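Local coordinates for protein putative uronate isomerase (Thermotoga maritima, PDB 4NAR) that may interconvert the enantiomers of lactate, as members of the lactate racemase family do, at residues Leu61-Thr72 with Arg93-Phe102. Residues are numbered along the deposited sequence; the frame is centred on the assembly and turned at random.
Sequences LKEFHTLNASGT and RVFFHNHEFF. With SO4 (sulfate ion), chain B.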
loop_
_atom_site.group_PDB
_atom_site.type_symbol
_atom_site.label_atom_id
_atom_site.label_comp_id
_atom_site.label_asym_id
_atom_site.label_seq_id
_atom_site.Cartn_x
_atom_site.Cartn_y
_atom_site.Cartn_z
ATOM N N LEU A 61 -27.263 -5.637 -15.748
ATOM C CA LEU A 61 -26.875 -5.091 -14.450
ATOM C C LEU A 61 -27.863 -4.030 -13.949
ATOM O O LEU A 61 -28.188 -3.083 -14.668
ATOM C CB LEU A 61 -25.483 -4.471 -14.543
ATOM C CG LEU A 61 -24.980 -3.723 -13.314
ATOM C CD1 LEU A 61 -24.673 -4.716 -12.204
ATOM C CD2 LEU A 61 -23.750 -2.897 -13.676
ATOM N N LYS A 62 -28.336 -4.184 -12.716
ATOM C CA LYS A 62 -29.205 -3.173 -12.116
ATOM C C LYS A 62 -28.441 -2.162 -11.245
ATOM O O LYS A 62 -28.720 -0.962 -11.260
ATOM C CB LYS A 62 -30.312 -3.843 -11.302
ATOM C CG LYS A 62 -31.247 -4.718 -12.139
ATOM C CD LYS A 62 -31.995 -3.883 -13.183
ATOM C CE LYS A 62 -32.062 -4.592 -14.540
ATOM N NZ LYS A 62 -32.006 -3.603 -15.672
ATOM N N GLU A 63 -27.463 -2.655 -10.494
ATOM C CA GLU A 63 -26.765 -1.833 -9.517
ATOM C C GLU A 63 -25.255 -2.081 -9.489
ATOM O O GLU A 63 -24.791 -3.207 -9.263
ATOM C CB GLU A 63 -27.350 -2.095 -8.143
ATOM C CG GLU A 63 -27.878 -0.867 -7.484
ATOM C CD GLU A 63 -29.075 -1.162 -6.612
ATOM O OE1 GLU A 63 -28.955 -1.046 -5.368
ATOM O OE2 GLU A 63 -30.139 -1.504 -7.176
ATOM N N PHE A 64 -24.499 -1.015 -9.707
ATOM C CA PHE A 64 -23.050 -1.086 -9.787
ATOM C C PHE A 64 -22.491 -0.236 -8.653
ATOM O O PHE A 64 -22.417 0.995 -8.753
ATOM C CB PHE A 64 -22.601 -0.541 -11.144
ATOM C CG PHE A 64 -21.137 -0.730 -11.431
ATOM C CD1 PHE A 64 -20.218 0.276 -11.132
ATOM C CD2 PHE A 64 -20.681 -1.912 -12.020
ATOM C CE1 PHE A 64 -18.849 0.094 -11.413
ATOM C CE2 PHE A 64 -19.325 -2.109 -12.303
ATOM C CZ PHE A 64 -18.406 -1.108 -12.008
ATOM N N HIS A 65 -22.142 -0.893 -7.555
ATOM C CA HIS A 65 -21.590 -0.213 -6.394
ATOM C C HIS A 65 -20.061 -0.294 -6.402
ATOM O O HIS A 65 -19.482 -1.293 -6.841
ATOM C CB HIS A 65 -22.144 -0.843 -5.125
ATOM C CG HIS A 65 -23.606 -0.573 -4.907
ATOM N ND1 HIS A 65 -24.062 0.354 -3.993
ATOM C CD2 HIS A 65 -24.705 -1.115 -5.476
ATOM C CE1 HIS A 65 -25.383 0.372 -4.011
ATOM N NE2 HIS A 65 -25.801 -0.505 -4.902
ATOM N N THR A 66 -19.393 0.755 -5.927
ATOM C CA THR A 66 -17.940 0.693 -5.793
ATOM C C THR A 66 -17.479 1.031 -4.386
ATOM O O THR A 66 -18.162 1.759 -3.662
ATOM C CB THR A 66 -17.198 1.573 -6.840
ATOM O OG1 THR A 66 -16.827 2.840 -6.254
ATOM C CG2 THR A 66 -18.069 1.751 -8.110
ATOM N N LEU A 67 -16.326 0.484 -4.002
ATOM C CA LEU A 67 -15.777 0.684 -2.666
ATOM C C LEU A 67 -14.301 1.020 -2.819
ATOM O O LEU A 67 -13.513 0.265 -3.424
ATOM C CB LEU A 67 -15.926 -0.577 -1.797
ATOM C CG LEU A 67 -16.223 -0.494 -0.284
ATOM C CD1 LEU A 67 -15.707 -1.740 0.406
ATOM C CD2 LEU A 67 -15.688 0.762 0.410
ATOM N N ASN A 68 -13.939 2.170 -2.274
ATOM C CA ASN A 68 -12.572 2.618 -2.271
ATOM C C ASN A 68 -11.794 1.899 -1.174
ATOM O O ASN A 68 -12.037 2.133 0.015
ATOM C CB ASN A 68 -12.533 4.128 -2.016
ATOM C CG ASN A 68 -11.119 4.675 -2.024
ATOM O OD1 ASN A 68 -10.416 4.591 -3.039
ATOM N ND2 ASN A 68 -10.687 5.236 -0.888
ATOM N N ALA A 69 -10.857 1.036 -1.570
ATOM C CA ALA A 69 -9.995 0.362 -0.598
ATOM C C ALA A 69 -8.962 1.351 -0.045
ATOM O O ALA A 69 -7.785 1.330 -0.449
ATOM C CB ALA A 69 -9.299 -0.848 -1.228
ATOM N N SER A 70 -9.399 2.197 0.883
ATOM C CA SER A 70 -8.573 3.316 1.357
ATOM C C SER A 70 -7.421 2.950 2.312
ATOM O O SER A 70 -6.393 3.650 2.369
ATOM C CB SER A 70 -9.463 4.340 2.067
ATOM O OG SER A 70 -9.849 3.853 3.352
ATOM N N GLY A 71 -7.584 1.877 3.076
ATOM C CA GLY A 71 -6.745 1.696 4.253
ATOM C C GLY A 71 -6.958 2.889 5.188
ATOM O O GLY A 71 -8.100 3.328 5.383
ATOM N N THR A 72 -5.881 3.439 5.751
ATOM C CA THR A 72 -6.018 4.638 6.594
ATOM C C THR A 72 -6.062 5.953 5.802
ATOM O O THR A 72 -6.210 7.027 6.400
ATOM C CB THR A 72 -4.878 4.767 7.638
ATOM O OG1 THR A 72 -3.617 4.775 6.965
ATOM C CG2 THR A 72 -4.909 3.618 8.645
ATOM N N ARG A 93 -27.579 3.686 -11.583
ATOM C CA ARG A 93 -27.077 2.310 -11.421
ATOM C C ARG A 93 -25.644 2.291 -10.862
ATOM O O ARG A 93 -25.140 1.235 -10.465
ATOM C CB ARG A 93 -27.147 1.460 -12.716
ATOM C CG ARG A 93 -28.488 1.565 -13.479
ATOM C CD ARG A 93 -28.833 0.293 -14.245
ATOM N NE ARG A 93 -30.148 0.371 -14.890
ATOM C CZ ARG A 93 -31.320 0.270 -14.256
ATOM N NH1 ARG A 93 -31.366 0.095 -12.935
ATOM N NH2 ARG A 93 -32.455 0.351 -14.945
ATOM N N VAL A 94 -25.014 3.465 -10.797
ATOM C CA VAL A 94 -23.648 3.573 -10.277
ATOM C C VAL A 94 -23.586 4.311 -8.933
ATOM O O VAL A 94 -24.096 5.427 -8.797
ATOM C CB VAL A 94 -22.714 4.238 -11.311
ATOM C CG1 VAL A 94 -21.300 4.356 -10.771
ATOM C CG2 VAL A 94 -22.727 3.429 -12.603
ATOM N N PHE A 95 -22.962 3.676 -7.940
ATOM C CA PHE A 95 -22.881 4.239 -6.592
ATOM C C PHE A 95 -21.477 4.085 -6.011
ATOM O O PHE A 95 -21.053 2.969 -5.693
ATOM C CB PHE A 95 -23.888 3.553 -5.664
ATOM C CG PHE A 95 -25.315 3.606 -6.161
ATOM C CD1 PHE A 95 -25.836 2.572 -6.928
ATOM C CD2 PHE A 95 -26.137 4.691 -5.859
ATOM C CE1 PHE A 95 -27.151 2.611 -7.385
ATOM C CE2 PHE A 95 -27.464 4.737 -6.311
ATOM C CZ PHE A 95 -27.966 3.700 -7.078
ATOM N N PHE A 96 -20.761 5.200 -5.876
ATOM C CA PHE A 96 -19.435 5.190 -5.268
ATOM C C PHE A 96 -19.564 5.148 -3.754
ATOM O O PHE A 96 -20.486 5.745 -3.194
ATOM C CB PHE A 96 -18.650 6.454 -5.638
ATOM C CG PHE A 96 -18.502 6.677 -7.123
ATOM C CD1 PHE A 96 -18.113 5.637 -7.962
ATOM C CD2 PHE A 96 -18.762 7.936 -7.689
ATOM C CE1 PHE A 96 -17.972 5.854 -9.360
ATOM C CE2 PHE A 96 -18.623 8.159 -9.066
ATOM C CZ PHE A 96 -18.230 7.121 -9.907
ATOM N N HIS A 97 -18.630 4.466 -3.091
ATOM C CA HIS A 97 -18.563 4.486 -1.633
ATOM C C HIS A 97 -17.115 4.687 -1.183
ATOM O O HIS A 97 -16.180 4.075 -1.719
ATOM C CB HIS A 97 -19.117 3.191 -0.999
ATOM C CG HIS A 97 -20.514 2.836 -1.435
ATOM N ND1 HIS A 97 -21.632 3.298 -0.784
ATOM C CD2 HIS A 97 -20.953 2.048 -2.450
ATOM C CE1 HIS A 97 -22.719 2.815 -1.383
ATOM N NE2 HIS A 97 -22.334 2.061 -2.388
ATOM N N ASN A 98 -16.931 5.554 -0.198
ATOM C CA ASN A 98 -15.673 5.558 0.524
ATOM C C ASN A 98 -15.713 4.484 1.618
ATOM O O ASN A 98 -16.798 4.091 2.096
ATOM C CB ASN A 98 -15.379 6.934 1.139
ATOM C CG ASN A 98 -14.729 7.888 0.153
ATOM O OD1 ASN A 98 -13.533 7.787 -0.143
ATOM N ND2 ASN A 98 -15.518 8.827 -0.366
ATOM N N HIS A 99 -14.532 3.996 1.990
ATOM C CA HIS A 99 -14.395 3.114 3.148
ATOM C C HIS A 99 -14.396 4.012 4.396
ATOM O O HIS A 99 -14.079 5.195 4.296
ATOM C CB HIS A 99 -13.101 2.286 3.038
ATOM C CG HIS A 99 -12.860 1.385 4.213
ATOM N ND1 HIS A 99 -13.855 0.665 4.821
ATOM C CD2 HIS A 99 -11.704 1.089 4.878
ATOM C CE1 HIS A 99 -13.340 -0.038 5.829
ATOM N NE2 HIS A 99 -12.043 0.205 5.871
ATOM N N GLU A 100 -14.783 3.464 5.552
ATOM C CA GLU A 100 -14.779 4.210 6.819
ATOM C C GLU A 100 -13.978 3.441 7.870
ATOM O O GLU A 100 -14.532 2.874 8.818
ATOM C CB GLU A 100 -16.202 4.443 7.318
ATOM C CG GLU A 100 -17.105 5.111 6.307
ATOM C CD GLU A 100 -18.570 4.885 6.625
ATOM O OE1 GLU A 100 -19.104 5.655 7.472
ATOM O OE2 GLU A 100 -19.174 3.937 6.040
ATOM N N PHE A 101 -12.665 3.441 7.667
ATOM C CA PHE A 101 -11.704 2.635 8.414
ATOM C C PHE A 101 -11.889 2.812 9.923
ATOM O O PHE A 101 -11.771 1.855 10.709
ATOM C CB PHE A 101 -10.296 3.094 7.996
ATOM C CG PHE A 101 -9.184 2.232 8.509
ATOM C CD1 PHE A 101 -8.674 2.417 9.785
ATOM C CD2 PHE A 101 -8.622 1.254 7.704
ATOM C CE1 PHE A 101 -7.630 1.625 10.269
ATOM C CE2 PHE A 101 -7.578 0.469 8.168
ATOM C CZ PHE A 101 -7.083 0.651 9.461
ATOM N N PHE A 102 -12.173 4.052 10.320
ATOM C CA PHE A 102 -12.176 4.404 11.737
ATOM C C PHE A 102 -13.580 4.418 12.314
ATOM O O PHE A 102 -13.766 4.862 13.437
ATOM C CB PHE A 102 -11.552 5.788 11.942
ATOM C CG PHE A 102 -10.124 5.891 11.469
ATOM C CD1 PHE A 102 -9.066 5.524 12.301
ATOM C CD2 PHE A 102 -9.839 6.373 10.191
ATOM C CE1 PHE A 102 -7.731 5.627 11.854
ATOM C CE2 PHE A 102 -8.514 6.475 9.730
ATOM C CZ PHE A 102 -7.459 6.099 10.562
HETATM S S SO4 B . -2.234 1.798 5.771
HETATM O O1 SO4 B . -2.018 0.346 5.895
HETATM O O2 SO4 B . -3.460 2.037 4.994
HETATM O O3 SO4 B . -2.342 2.386 7.114
HETATM O O4 SO4 B . -1.082 2.407 5.072
HETATM O O HOH W 1 -12.371 5.859 1.412
HETATM O O HOH W 2 -11.185 5.283 5.614
#
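Phe-64 O accepts a hydrogen bond from Phe-95 N (2.9 Å) and Phe-95 O one from Thr-66 N (2.8 Å), joining strands 63-68 and 94-97 in parallel, their axes 15° apart. Asn-68 N to His-97 O carries the pairing onward. On the face bearing His-65, its imidazole forms an offset stack with Phe-95, planes 23° apart, Phe-95 CD1 over one ring face. Both lean alike, CG anti to the carbonyl carbon (His-65 chi1 -69°), so these register neighbours can stack. The imidazole's ND1 shares a nearly straight hydrogen bond with His-97 NE2 (2.9 Å), and its NE2 donates in the ring plane to the anti lone pair of Glu-63 OE1 (3.2 Å), fixing the ring's rotation. Toward the strands' C-terminal ends, a water bridges Asn-68 ND2, His-99 N and Asn-98 OD1, which also bonds Met-76 N. Thr-72 CG2 lies over the Phe-101 ring, 3.9 Å from its centroid, while Thr-72 N and OG1 hold a sulfate, probably from the crystallisation liquor, also bound by His-180, Trp-283 and Asn-348. Helix 78-85 connects the strands in a beta-alpha-beta unit and covers the face bearing Thr-66 and Phe-96; strand 31-36 pairs with the other edge of 63-68, and 94-97 ends the sheet.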